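CRISPR-associated protein, Cse1 family (Acidimicrobium ferrooxidans, PDB 4H3T) probably acts as the large subunit of a type I-E Cascade complex, which uses CRISPR RNA to recognise invading DNA. Local coordinates at residues 25-30 / 44-49; 64-69 / 236-241; 129-134 / 165-170. The protein carries 1 engineered substitution. All blocks are in the same frame, centred on the assembly; numbering follows the deposited sequence.

Contact 1: 25-30 / 44-49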
ATOM      1  N   GLY A  25      23.125   4.106  -9.858  1.00 64.26           N
ATOM      2  CA  GLY A  25      23.289   4.315  -8.425  1.00 63.23           C
ATOM      3  C   GLY A  25      23.007   5.716  -7.928  1.00 64.44           C
ATOM      4  O   GLY A  25      22.833   5.892  -6.729  1.00 62.94           O
ATOM      5  N   ARG A  26      22.960   6.730  -8.812  1.00 60.86           N
ATOM      6  CA  ARG A  26      22.619   8.089  -8.363  1.00 58.09           C
ATOM      7  C   ARG A  26      21.252   8.154  -7.717  1.00 55.49           C
ATOM      8  O   ARG A  26      20.319   7.457  -8.132  1.00 54.87           O
ATOM      9  CB  ARG A  26      22.617   9.132  -9.503  1.00 57.34           C
ATOM     10  CG  ARG A  26      23.939   9.456 -10.168  1.00 70.41           C
ATOM     11  CD  ARG A  26      23.669  10.387 -11.367  1.00 71.91           C
ATOM     12  NE  ARG A  26      23.196   9.616 -12.525  1.00 79.55           N
ATOM     13  CZ  ARG A  26      22.292   9.997 -13.427  1.00 86.19           C
ATOM     14  NH1 ARG A  26      21.731  11.202 -13.354  1.00 69.18           N
ATOM     15  NH2 ARG A  26      21.956   9.182 -14.423  1.00 76.24           N
ATOM     16  N   ARG A  27      21.139   9.028  -6.731  1.00 51.14           N
ATOM     17  CA  ARG A  27      19.906   9.340  -6.011  1.00 50.31           C
ATOM     18  C   ARG A  27      19.731  10.838  -6.025  1.00 54.27           C
ATOM     19  O   ARG A  27      20.576  11.551  -5.496  1.00 54.32           O
ATOM     20  CB  ARG A  27      19.939   8.793  -4.573  1.00 51.43           C
ATOM     21  CG  ARG A  27      19.973   7.302  -4.539  1.00 54.80           C
ATOM     22  CD  ARG A  27      20.287   6.783  -3.163  1.00 61.11           C
ATOM     23  NE  ARG A  27      19.101   6.626  -2.338  1.00 70.14           N
ATOM     24  CZ  ARG A  27      19.090   6.111  -1.107  1.00 91.23           C
ATOM     25  NH1 ARG A  27      20.221   5.707  -0.535  1.00 75.51           N
ATOM     26  NH2 ARG A  27      17.945   6.006  -0.433  1.00 75.90           N
ATOM     27  N   SER A  28      18.701  11.320  -6.729  1.00 50.20           N
ATOM     28  CA  SER A  28      18.452  12.761  -6.863  1.00 49.46           C
ATOM     29  C   SER A  28      16.978  13.025  -7.223  1.00 49.53           C
ATOM     30  O   SER A  28      16.170  12.098  -7.350  1.00 46.07           O
ATOM     31  CB  SER A  28      19.400  13.405  -7.874  1.00 57.12           C
ATOM     32  OG  SER A  28      19.199  12.967  -9.204  1.00 67.29           O
ATOM     33  N   GLU A  29      16.611  14.275  -7.242  1.00 45.56           N
ATOM     34  CA  GLU A  29      15.252  14.695  -7.558  1.00 42.67           C
ATOM     35  C   GLU A  29      15.133  15.060  -8.985  1.00 44.39           C
ATOM     36  O   GLU A  29      16.050  15.651  -9.544  1.00 44.78           O
ATOM     37  CB  GLU A  29      14.837  15.875  -6.684  1.00 42.98           C
ATOM     38  CG  GLU A  29      14.596  15.429  -5.273  1.00 43.11           C
ATOM     39  CD  GLU A  29      14.287  16.575  -4.329  1.00 50.94           C
ATOM     40  OE1 GLU A  29      14.158  17.725  -4.794  1.00 73.31           O
ATOM     41  OE2 GLU A  29      14.198  16.321  -3.113  1.00 52.88           O
ATOM     42  N   VAL A  30      13.999  14.722  -9.615  1.00 43.31           N
ATOM     43  CA  VAL A  30      13.790  15.075 -11.021  1.00 42.33           C
ATOM     44  C   VAL A  30      12.452  15.821 -11.168  1.00 43.97           C
ATOM     45  O   VAL A  30      11.584  15.763 -10.294  1.00 42.10           O
ATOM     46  CB  VAL A  30      13.860  13.828 -11.946  1.00 46.18           C
ATOM     47  CG1 VAL A  30      15.263  13.225 -11.944  1.00 46.75           C
ATOM     48  CG2 VAL A  30      12.802  12.751 -11.585  1.00 45.63           C
ATOM     49  N   GLY A  44      13.482   3.391  -9.787  1.00 44.72           N
ATOM     50  CA  GLY A  44      12.194   3.736  -9.219  1.00 43.22           C
ATOM     51  C   GLY A  44      12.253   4.916  -8.300  1.00 45.01           C
ATOM     52  O   GLY A  44      13.278   5.590  -8.198  1.00 42.11           O
ATOM     53  N   PHE A  45      11.113   5.179  -7.660  1.00 43.15           N
ATOM     54  CA  PHE A  45      10.962   6.217  -6.661  1.00 42.50           C
ATOM     55  C   PHE A  45      11.877   5.952  -5.505  1.00 45.05           C
ATOM     56  O   PHE A  45      12.145   4.830  -5.229  1.00 43.84           O
ATOM     57  CB  PHE A  45       9.518   6.304  -6.158  1.00 42.33           C
ATOM     58  CG  PHE A  45       8.590   6.981  -7.130  1.00 42.63           C
ATOM     59  CD1 PHE A  45       8.704   8.341  -7.391  1.00 46.79           C
ATOM     60  CD2 PHE A  45       7.587   6.265  -7.774  1.00 42.59           C
ATOM     61  CE1 PHE A  45       7.852   8.959  -8.312  1.00 47.26           C
ATOM     62  CE2 PHE A  45       6.773   6.875  -8.721  1.00 44.84           C
ATOM     63  CZ  PHE A  45       6.885   8.204  -8.965  1.00 43.59           C
ATOM     64  N   ASP A  46      12.353   7.002  -4.816  1.00 41.70           N
ATOM     65  CA  ASP A  46      13.244   6.863  -3.684  1.00 41.35           C
ATOM     66  C   ASP A  46      12.726   7.778  -2.585  1.00 46.18           C
ATOM     67  O   ASP A  46      13.379   8.731  -2.201  1.00 44.93           O
ATOM     68  CB  ASP A  46      14.646   7.223  -4.156  1.00 44.94           C
ATOM     69  CG  ASP A  46      15.680   7.151  -3.054  1.00 53.93           C
ATOM     70  OD1 ASP A  46      15.518   6.330  -2.159  1.00 53.04           O
ATOM     71  OD2 ASP A  46      16.657   7.908  -3.110  1.00 56.20           O
ATOM     72  N   VAL A  47      11.507   7.514  -2.101  1.00 43.32           N
ATOM     73  CA  VAL A  47      10.869   8.462  -1.185  1.00 43.71           C
ATOM     74  C   VAL A  47      11.249   8.185   0.270  1.00 48.33           C
ATOM     75  O   VAL A  47      11.563   7.090   0.638  1.00 46.72           O
ATOM     76  CB  VAL A  47       9.338   8.558  -1.371  1.00 48.06           C
ATOM     77  CG1 VAL A  47       8.981   9.001  -2.792  1.00 50.52           C
ATOM     78  CG2 VAL A  47       8.654   7.271  -1.023  1.00 48.44           C
ATOM     79  N   ASP A  48      11.007   9.183   1.078  1.00 49.43           N
ATOM     80  CA  ASP A  48      11.358   9.368   2.469  1.00 54.17           C
ATOM     81  C   ASP A  48      10.234   8.871   3.467  1.00 56.76           C
ATOM     82  O   ASP A  48      10.472   8.733   4.661  1.00 57.43           O
ATOM     83  CB  ASP A  48      11.601  10.940   2.652  1.00 59.43           C
ATOM     84  CG  ASP A  48      10.787  11.970   1.744  1.00 74.26           C
ATOM     85  OD1 ASP A  48      10.054  12.839   2.340  1.00 77.75           O
ATOM     86  OD2 ASP A  48      10.854  11.869   0.365  1.00 55.09           O
ATOM     87  N   PHE A  49       9.019   8.663   2.977  1.00 47.68           N
ATOM     88  CA  PHE A  49       7.891   8.298   3.833  1.00 44.87           C
ATOM     89  C   PHE A  49       6.947   7.452   3.014  1.00 45.38           C
ATOM     90  O   PHE A  49       6.749   7.758   1.854  1.00 42.51           O
ATOM     91  CB  PHE A  49       7.256   9.598   4.390  1.00 46.72           C
ATOM     92  CG  PHE A  49       6.252   9.289   5.476  1.00 50.37           C
ATOM     93  CD1 PHE A  49       6.675   9.017   6.774  1.00 55.88           C
ATOM     94  CD2 PHE A  49       4.914   9.073   5.163  1.00 48.41           C
ATOM     95  CE1 PHE A  49       5.760   8.674   7.762  1.00 57.74           C
ATOM     96  CE2 PHE A  49       4.015   8.666   6.129  1.00 52.41           C
ATOM     97  CZ  PHE A  49       4.430   8.494   7.435  1.00 54.99           C
TER
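R27 and D46 meet through their charged ends and form a salt bridge at the protein surface. R27 starts strand 27-30. D46 directly follows strand 42-45. These are the outer strands of a three-stranded antiparallel sheet, and strand 18-22 runs between them.

The ionic contact is a side-on grip with two nitrogens, one for each carboxylate oxygen. R27 NE donates to D46 OD2 at 2.9 Å, and the bond is nearly straight (164°). R27 NH2 donates to D46 OD1 at 3.0 Å. This second bond uses the syn lone pair of OD1. NE instead meets OD2 from above the carboxylate plane. Both oxygens lie close to the guanidinium plane, at its edge. The two flat groups are turned 41° against each other, so the pair is twisted rather than coplanar.

There is little packing besides the ion pair. R27 CB, CG and CD lie 3.7 to 3.8 Å from D46 OD2, in van der Waals contact alongside the bonded oxygen. The side chains cross at about a right angle. D46 CG stands anti to its own backbone N (chi1 179°), which carries the carboxylate out to the arginine. The bend of R27 at chi3 turns its NE edge to face it.

Backbone hydrogen bonds tie both segments to the middle strand: S28 pairs with V20, and D46 with P19. Other charges lie nearby. R21 of the middle strand brings a like charge close to R27 NH1. R162 of helix 157-170 bridges to E29 and touches D48.

The negative charge of D46 probably offsets the repulsion between R27 and R21. The two bonds, through NE and NH2 to separate oxygens, should also limit how the R27 guanidinium can turn.

Contact 2: 64-69 / 236-241; sequences AYRILR and AWERDP
The salt bridge between R66 and E238 is a surface contact that joins the last turn of helix 52-68 to the long loop between helix 210-217 and strand 248-249. It is a bidentate, side-on arginine-glutamate pair linking parts of the Cse1 chain far apart in sequence. The two side chains approach from opposite directions. E238 extends straight beyond CG. R66 is bent at chi2 and chi3, which folds its NE edge round to meet the carboxylate. R66 CG lies 3.5 Å from E238 OE2, the oxygen that also takes the NE bond.

Y94 of helix 88-98 packs on R66, and its hydroxyl bonds to both E238 OE2 and W237 NE1. OE2 is thus shared by an arginine and a tyrosine, which probably helps to hold the carboxylate in place. The W237 side chain packs on L59 and L63 of helix 52-68, so the loop also has a nonpolar hold on this helix.

The two ionic bonds are equal in length but not in geometry. R66 NE meets E238 OE2 at 2.8 Å, nearly straight (162°). OE2 lies near the guanidinium plane and is met on its syn side, well out of the carboxylate plane. R66 NH2 reaches the syn lone pair of E238 OE1, also at 2.8 Å, but this bond is distinctly bent (133°), and OE1 lies 31° out of the guanidinium plane.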
ATOM      1  N   ALA A  64       0.787   9.891 -17.467  1.00 44.31           N
ATOM      2  CA  ALA A  64       1.127   8.960 -18.556  1.00 44.91           C
ATOM      3  C   ALA A  64      -0.049   8.718 -19.495  1.00 47.56           C
ATOM      4  O   ALA A  64       0.142   8.829 -20.705  1.00 48.22           O
ATOM      5  CB  ALA A  64       1.626   7.645 -18.005  1.00 46.40           C
ATOM      6  N   TYR A  65      -1.271   8.445 -18.957  1.00 41.23           N
ATOM      7  CA  TYR A  65      -2.445   8.236 -19.824  1.00 43.41           C
ATOM      8  C   TYR A  65      -2.726   9.446 -20.722  1.00 45.25           C
ATOM      9  O   TYR A  65      -3.152   9.297 -21.893  1.00 45.83           O
ATOM     10  CB  TYR A  65      -3.691   7.934 -18.978  1.00 44.80           C
ATOM     11  CG  TYR A  65      -3.778   6.524 -18.486  1.00 43.32           C
ATOM     12  CD1 TYR A  65      -4.049   5.472 -19.366  1.00 46.08           C
ATOM     13  CD2 TYR A  65      -3.784   6.249 -17.120  1.00 41.09           C
ATOM     14  CE1 TYR A  65      -4.276   4.175 -18.898  1.00 47.17           C
ATOM     15  CE2 TYR A  65      -4.017   4.976 -16.642  1.00 41.99           C
ATOM     16  CZ  TYR A  65      -4.258   3.930 -17.530  1.00 46.92           C
ATOM     17  OH  TYR A  65      -4.426   2.654 -17.011  1.00 49.41           O
ATOM     18  N   ARG A  66      -2.477  10.657 -20.189  1.00 44.42           N
ATOM     19  CA  ARG A  66      -2.723  11.897 -20.946  1.00 45.55           C
ATOM     20  C   ARG A  66      -1.616  12.154 -21.941  1.00 50.77           C
ATOM     21  O   ARG A  66      -1.919  12.602 -23.067  1.00 52.74           O
ATOM     22  CB  ARG A  66      -2.906  13.116 -20.018  1.00 45.32           C
ATOM     23  CG  ARG A  66      -4.094  13.047 -19.040  1.00 45.81           C
ATOM     24  CD  ARG A  66      -5.412  12.846 -19.794  1.00 45.44           C
ATOM     25  NE  ARG A  66      -5.730  14.035 -20.583  1.00 51.55           N
ATOM     26  CZ  ARG A  66      -6.609  14.099 -21.580  1.00 70.99           C
ATOM     27  NH1 ARG A  66      -7.245  13.002 -21.993  1.00 64.08           N
ATOM     28  NH2 ARG A  66      -6.866  15.255 -22.166  1.00 56.31           N
ATOM     29  N   ILE A  67      -0.340  11.923 -21.555  1.00 45.56           N
ATOM     30  CA  ILE A  67       0.765  12.143 -22.510  1.00 45.63           C
ATOM     31  C   ILE A  67       0.663  11.112 -23.642  1.00 52.88           C
ATOM     32  O   ILE A  67       0.852  11.444 -24.795  1.00 51.45           O
ATOM     33  CB  ILE A  67       2.147  12.052 -21.805  1.00 46.37           C
ATOM     34  CG1 ILE A  67       2.422  13.270 -20.903  1.00 46.81           C
ATOM     35  CG2 ILE A  67       3.262  11.886 -22.832  1.00 48.42           C
ATOM     36  CD1 ILE A  67       3.504  13.032 -19.837  1.00 45.72           C
ATOM     37  N   LEU A  68       0.459   9.838 -23.303  1.00 50.67           N
ATOM     38  CA  LEU A  68       0.442   8.793 -24.323  1.00 50.48           C
ATOM     39  C   LEU A  68      -0.906   8.709 -25.077  1.00 54.75           C
ATOM     40  O   LEU A  68      -0.999   7.992 -26.091  1.00 52.55           O
ATOM     41  CB  LEU A  68       0.751   7.454 -23.601  1.00 50.21           C
ATOM     42  CG  LEU A  68       2.140   7.420 -22.890  1.00 52.98           C
ATOM     43  CD1 LEU A  68       2.270   6.167 -22.033  1.00 54.26           C
ATOM     44  CD2 LEU A  68       3.291   7.457 -23.868  1.00 58.05           C
ATOM     45  N   ARG A  69      -1.974   9.376 -24.565  1.00 51.59           N
ATOM     46  CA  ARG A  69      -3.317   9.320 -25.150  1.00 52.59           C
ATOM     47  C   ARG A  69      -3.685   7.852 -25.255  1.00 56.09           C
ATOM     48  O   ARG A  69      -4.243   7.391 -26.213  1.00 54.73           O
ATOM     49  CB  ARG A  69      -3.368  10.061 -26.498  1.00 53.38           C
ATOM     50  CG  ARG A  69      -2.971  11.521 -26.267  1.00 60.98           C
ATOM     51  CD  ARG A  69      -3.161  12.452 -27.446  1.00 67.54           C
ATOM     52  NE  ARG A  69      -4.542  12.457 -27.941  1.00 95.69           N
ATOM     53  CZ  ARG A  69      -5.585  13.072 -27.371  1.00110.34           C
ATOM     54  NH1 ARG A  69      -6.790  13.001 -27.931  1.00 94.30           N
ATOM     55  NH2 ARG A  69      -5.434  13.745 -26.227  1.00 93.55           N
ATOM     56  N   ALA A 236      -7.074  16.501 -12.599  1.00 43.35           N
ATOM     57  CA  ALA A 236      -7.472  17.711 -11.903  1.00 44.01           C
ATOM     58  C   ALA A 236      -6.927  19.006 -12.544  1.00 47.60           C
ATOM     59  O   ALA A 236      -7.666  19.995 -12.598  1.00 45.25           O
ATOM     60  CB  ALA A 236      -7.075  17.640 -10.440  1.00 42.89           C
ATOM     61  N   TRP A 237      -5.684  18.987 -13.008  1.00 45.39           N
ATOM     62  CA  TRP A 237      -5.035  20.166 -13.615  1.00 46.68           C
ATOM     63  C   TRP A 237      -5.547  20.460 -15.017  1.00 51.53           C
ATOM     64  O   TRP A 237      -5.239  21.523 -15.498  1.00 55.37           O
ATOM     65  CB  TRP A 237      -3.494  20.065 -13.638  1.00 44.81           C
ATOM     66  CG  TRP A 237      -2.987  18.900 -14.389  1.00 44.76           C
ATOM     67  CD1 TRP A 237      -2.929  18.741 -15.750  1.00 46.44           C
ATOM     68  CD2 TRP A 237      -2.624  17.646 -13.816  1.00 43.83           C
ATOM     69  NE1 TRP A 237      -2.419  17.519 -16.045  1.00 45.88           N
ATOM     70  CE2 TRP A 237      -2.280  16.793 -14.877  1.00 46.17           C
ATOM     71  CE3 TRP A 237      -2.498  17.180 -12.503  1.00 43.41           C
ATOM     72  CZ2 TRP A 237      -1.864  15.487 -14.664  1.00 44.45           C
ATOM     73  CZ3 TRP A 237      -2.091  15.880 -12.302  1.00 44.02           C
ATOM     74  CH2 TRP A 237      -1.715  15.072 -13.382  1.00 44.34           C
ATOM     75  N   GLU A 238      -6.355  19.586 -15.653  1.00 46.00           N
ATOM     76  CA  GLU A 238      -7.014  19.892 -16.918  1.00 47.05           C
ATOM     77  C   GLU A 238      -8.396  20.364 -16.643  1.00 52.07           C
ATOM     78  O   GLU A 238      -9.029  20.864 -17.525  1.00 53.36           O
ATOM     79  CB  GLU A 238      -7.058  18.677 -17.869  1.00 48.92           C
ATOM     80  CG  GLU A 238      -5.673  18.282 -18.347  1.00 51.13           C
ATOM     81  CD  GLU A 238      -5.708  17.281 -19.469  1.00 46.41           C
ATOM     82  OE1 GLU A 238      -6.656  17.313 -20.277  1.00 50.80           O
ATOM     83  OE2 GLU A 238      -4.784  16.445 -19.535  1.00 47.91           O
ATOM     84  N   ARG A 239      -8.906  20.179 -15.433  1.00 49.87           N
ATOM     85  CA  ARG A 239     -10.266  20.628 -15.111  1.00 50.94           C
ATOM     86  C   ARG A 239     -10.221  22.087 -14.620  1.00 52.76           C
ATOM     87  O   ARG A 239      -9.158  22.641 -14.328  1.00 49.78           O
ATOM     88  CB  ARG A 239     -10.859  19.660 -14.053  1.00 53.30           C
ATOM     89  CG  ARG A 239     -10.927  18.228 -14.581  1.00 54.63           C
ATOM     90  CD  ARG A 239     -10.983  17.146 -13.462  1.00 61.68           C
ATOM     91  NE  ARG A 239     -12.362  16.724 -13.287  1.00 75.33           N
ATOM     92  CZ  ARG A 239     -12.955  15.712 -13.906  1.00 74.36           C
ATOM     93  NH1 ARG A 239     -14.236  15.462 -13.697  1.00 66.96           N
ATOM     94  NH2 ARG A 239     -12.262  14.914 -14.706  1.00 63.01           N
ATOM     95  N   ASP A 240     -11.361  22.710 -14.573  1.00 49.64           N
ATOM     96  CA  ASP A 240     -11.456  24.035 -13.987  1.00 51.01           C
ATOM     97  C   ASP A 240     -10.946  23.998 -12.535  1.00 52.07           C
ATOM     98  O   ASP A 240     -11.239  23.025 -11.812  1.00 52.53           O
ATOM     99  CB  ASP A 240     -12.895  24.518 -13.943  1.00 54.54           C
ATOM    100  CG  ASP A 240     -13.518  24.814 -15.287  1.00 69.60           C
ATOM    101  OD1 ASP A 240     -12.759  25.030 -16.258  1.00 70.05           O
ATOM    102  OD2 ASP A 240     -14.755  24.789 -15.371  1.00 74.61           O
ATOM    103  N   PRO A 241     -10.201  25.016 -12.127  1.00 46.65           N
ATOM    104  CA  PRO A 241      -9.739  25.059 -10.745  1.00 46.73           C
ATOM    105  C   PRO A 241     -10.923  25.047  -9.780  1.00 49.56           C
ATOM    106  O   PRO A 241     -11.978  25.607 -10.077  1.00 48.23           O
ATOM    107  CB  PRO A 241      -8.966  26.396 -10.648  1.00 48.85           C
ATOM    108  CG  PRO A 241      -9.353  27.151 -11.859  1.00 56.72           C
ATOM    109  CD  PRO A 241      -9.784  26.214 -12.889  1.00 52.09           C
TER

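Contact 3: 129-134 / 165-170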
ATOM      1  N   ASN A 129       4.548  22.806   8.721  1.00 43.32           N
ATOM      2  CA  ASN A 129       4.837  21.489   9.288  1.00 44.08           C
ATOM      3  C   ASN A 129       3.535  20.636   9.398  1.00 45.71           C
ATOM      4  O   ASN A 129       3.622  19.424   9.296  1.00 43.26           O
ATOM      5  CB  ASN A 129       5.514  21.676  10.662  1.00 48.32           C
ATOM      6  CG  ASN A 129       5.951  20.385  11.232  1.00 67.81           C
ATOM      7  OD1 ASN A 129       5.413  19.935  12.252  1.00 64.20           O
ATOM      8  ND2 ASN A 129       6.943  19.776  10.575  1.00 62.29           N
ATOM      9  N   SER A 130       2.335  21.262   9.499  1.00 44.72           N
ATOM     10  CA  SER A 130       1.042  20.521   9.510  1.00 44.96           C
ATOM     11  C   SER A 130       0.798  19.716   8.181  1.00 46.59           C
ATOM     12  O   SER A 130      -0.037  18.802   8.147  1.00 41.68           O
ATOM     13  CB  SER A 130      -0.111  21.494   9.748  1.00 50.62           C
ATOM     14  OG  SER A 130      -0.256  22.327   8.613  1.00 65.72           O
ATOM     15  N   LEU A 131       1.482  20.078   7.070  1.00 42.29           N
ATOM     16  CA  LEU A 131       1.349  19.344   5.793  1.00 43.21           C
ATOM     17  C   LEU A 131       2.216  18.077   5.805  1.00 45.97           C
ATOM     18  O   LEU A 131       2.010  17.164   5.030  1.00 47.37           O
ATOM     19  CB  LEU A 131       1.816  20.323   4.674  1.00 44.38           C
ATOM     20  CG  LEU A 131       1.463  20.142   3.260  1.00 49.29           C
ATOM     21  CD1 LEU A 131      -0.017  19.943   3.010  1.00 46.66           C
ATOM     22  CD2 LEU A 131       2.010  21.302   2.482  1.00 54.50           C
ATOM     23  N   VAL A 132       3.156  17.980   6.734  1.00 45.18           N
ATOM     24  CA  VAL A 132       4.050  16.812   6.798  1.00 44.84           C
ATOM     25  C   VAL A 132       3.385  15.697   7.567  1.00 51.98           C
ATOM     26  O   VAL A 132       2.912  15.954   8.653  1.00 49.00           O
ATOM     27  CB  VAL A 132       5.381  17.202   7.459  1.00 47.62           C
ATOM     28  CG1 VAL A 132       6.288  15.980   7.693  1.00 47.27           C
ATOM     29  CG2 VAL A 132       6.097  18.308   6.647  1.00 47.54           C
ATOM     30  N   ALA A 133       3.394  14.446   7.048  1.00 47.91           N
ATOM     31  CA  ALA A 133       2.924  13.288   7.800  1.00 50.18           C
ATOM     32  C   ALA A 133       4.118  12.747   8.583  1.00 62.60           C
ATOM     33  O   ALA A 133       5.231  12.613   8.007  1.00 63.96           O
ATOM     34  CB  ALA A 133       2.418  12.203   6.866  1.00 50.34           C
ATOM     35  N   TYR A 134       3.874  12.321   9.800  1.00 63.03           N
ATOM     36  CA  TYR A 134       4.878  11.656  10.649  1.00 66.03           C
ATOM     37  C   TYR A 134       4.435  10.180  10.930  1.00 70.82           C
ATOM     38  O   TYR A 134       3.266   9.791  10.750  1.00 65.56           O
ATOM     39  CB  TYR A 134       5.103  12.470  11.941  1.00 68.37           C
ATOM     40  CG  TYR A 134       5.861  13.763  11.665  1.00 69.02           C
ATOM     41  CD1 TYR A 134       7.241  13.760  11.480  1.00 71.64           C
ATOM     42  CD2 TYR A 134       5.193  14.981  11.561  1.00 67.38           C
ATOM     43  CE1 TYR A 134       7.938  14.931  11.183  1.00 73.08           C
ATOM     44  CE2 TYR A 134       5.889  16.173  11.350  1.00 67.34           C
ATOM     45  CZ  TYR A 134       7.262  16.142  11.132  1.00 75.28           C
ATOM     46  OH  TYR A 134       7.958  17.307  10.861  1.00 70.01           O
ATOM     47  N   VAL A 165       0.551  16.586  -2.711  1.00 35.64           N
ATOM     48  CA  VAL A 165       0.067  15.464  -3.449  1.00 34.45           C
ATOM     49  C   VAL A 165      -0.357  14.383  -2.480  1.00 36.28           C
ATOM     50  O   VAL A 165      -1.448  13.834  -2.588  1.00 37.11           O
ATOM     51  CB  VAL A 165       1.111  14.960  -4.463  1.00 36.39           C
ATOM     52  CG1 VAL A 165       0.597  13.668  -5.147  1.00 36.52           C
ATOM     53  CG2 VAL A 165       1.375  16.032  -5.530  1.00 36.30           C
ATOM     54  N   GLU A 166       0.430  14.170  -1.449  1.00 35.83           N
ATOM     55  CA  GLU A 166       0.101  13.163  -0.463  1.00 35.85           C
ATOM     56  C   GLU A 166      -1.123  13.532   0.345  1.00 38.22           C
ATOM     57  O   GLU A 166      -1.926  12.641   0.652  1.00 35.67           O
ATOM     58  CB  GLU A 166       1.326  12.929   0.466  1.00 37.65           C
ATOM     59  CG  GLU A 166       1.216  11.756   1.457  1.00 40.91           C
ATOM     60  CD  GLU A 166       0.656  12.052   2.838  1.00 46.91           C
ATOM     61  OE1 GLU A 166       0.113  13.160   3.024  1.00 42.64           O
ATOM     62  OE2 GLU A 166       0.683  11.147   3.710  1.00 39.76           O
ATOM     63  N   ARG A 167      -1.282  14.813   0.735  1.00 36.18           N
ATOM     64  CA  ARG A 167      -2.355  15.176   1.651  1.00 36.23           C
ATOM     65  C   ARG A 167      -3.734  15.059   1.018  1.00 38.06           C
ATOM     66  O   ARG A 167      -4.684  14.777   1.721  1.00 36.40           O
ATOM     67  CB  ARG A 167      -2.119  16.580   2.220  1.00 35.38           C
ATOM     68  CG  ARG A 167      -3.049  16.927   3.344  1.00 33.77           C
ATOM     69  CD  ARG A 167      -3.098  15.917   4.470  1.00 38.46           C
ATOM     70  NE  ARG A 167      -3.462  16.598   5.700  1.00 39.41           N
ATOM     71  CZ  ARG A 167      -2.617  17.151   6.546  1.00 44.59           C
ATOM     72  NH1 ARG A 167      -3.070  17.842   7.594  1.00 38.46           N
ATOM     73  NH2 ARG A 167      -1.309  17.062   6.342  1.00 38.37           N
ATOM     74  N   HIS A 168      -3.864  15.307  -0.274  1.00 37.09           N
ATOM     75  CA  HIS A 168      -5.157  15.135  -0.934  1.00 35.77           C
ATOM     76  C   HIS A 168      -5.654  13.694  -0.898  1.00 37.77           C
ATOM     77  O   HIS A 168      -6.876  13.454  -0.881  1.00 37.51           O
ATOM     78  CB  HIS A 168      -5.080  15.545  -2.384  1.00 36.23           C
ATOM     79  CG  HIS A 168      -5.235  16.997  -2.626  1.00 38.08           C
ATOM     80  ND1 HIS A 168      -6.447  17.609  -2.491  1.00 39.64           N
ATOM     81  CD2 HIS A 168      -4.288  17.937  -2.892  1.00 39.27           C
ATOM     82  CE1 HIS A 168      -6.237  18.883  -2.802  1.00 39.08           C
ATOM     83  NE2 HIS A 168      -4.940  19.129  -3.006  1.00 38.28           N
ATOM     84  N   ALA A 169      -4.726  12.732  -0.824  1.00 35.56           N
ATOM     85  CA  ALA A 169      -5.007  11.286  -0.861  1.00 34.89           C
ATOM     86  C   ALA A 169      -5.036  10.624   0.522  1.00 38.55           C
ATOM     87  O   ALA A 169      -5.687   9.612   0.669  1.00 39.01           O
ATOM     88  CB  ALA A 169      -3.908  10.609  -1.723  1.00 35.04           C
ATOM     89  N   PHE A 170      -4.220  11.094   1.489  1.00 36.32           N
ATOM     90  CA  PHE A 170      -4.019  10.406   2.760  1.00 38.29           C
ATOM     91  C   PHE A 170      -4.414  11.250   3.981  1.00 44.03           C
ATOM     92  O   PHE A 170      -4.102  10.869   5.069  1.00 40.41           O
ATOM     93  CB  PHE A 170      -2.530   9.992   2.904  1.00 39.35           C
ATOM     94  CG  PHE A 170      -2.175   8.723   2.180  1.00 39.20           C
ATOM     95  CD1 PHE A 170      -2.417   7.499   2.758  1.00 41.13           C
ATOM     96  CD2 PHE A 170      -1.510   8.758   0.955  1.00 42.53           C
ATOM     97  CE1 PHE A 170      -2.044   6.303   2.121  1.00 40.10           C
ATOM     98  CE2 PHE A 170      -1.108   7.550   0.324  1.00 43.69           C
ATOM     99  CZ  PHE A 170      -1.384   6.338   0.926  1.00 42.20           C
TER
HETATM  100  O   HOH W   1       0.325  15.181   4.884  1.00 48.17           O
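R167 holds the backbone of S130 with the two terminal nitrogens of its guanidinium. R167 NH2 makes the stronger bond to S130 O, at 2.8 Å, in the carbonyl plane and on a lone pair. NH1 of R167 adds a weak bond to S130 O at 3.2 Å. R167 CG is anti to the backbone N (chi1 -170°), and a bend at chi2 turns the guanidinium edge to the 3-10 segment. At the base of the chain, CB of R167 lies 4.0 Å from L131 CD1.

A water extends the network. It accepts from R167 NH2 at 2.9 Å and donates to L131 O and E166 OE1. E166 is bent at chi2 (-91°, away from the usual staggered positions), which brings OE1 to the water and OE2 to T51. E166 OE2 also lies 3.8 Å from A133 CB. NH1 of R167 also pairs with D175.

A leucine in place of R167 would probably leave S130 O without its two donors and D175 without its charged mate, and the water would lose its hydrogen-bond donor.

L131 and R167 also pack on strands 263-272 and 275-289. Beside these strands, an arginine of helix 157-170 donates to a backbone carbonyl in the 3-10 segment that runs through L131, joining the helix to the loop after strand 126-127.

In the fold
Contacts 1 and 3 touch directly. F49 of segment 44-49 packs against segment 129-134, with F49 CZ 3.7 Å from Y134 O and F49 CE2 3.9 Å from A133 CB. The centres of contacts 1 and 3 are 19 Å apart. Helix 157-170 is a second link, since it carries R167 of contact 3 and R162 beside contact 1. Contact 2 stands apart: its centre is 24 Å from that of contact 1 and 22 Å from that of contact 3, and it touches neither. Helix 52-68, which ends at contact 2, comes next after strand 42-45 of contact 1. Both segments of contact 3 lie in the chain between the two segments of contact 2.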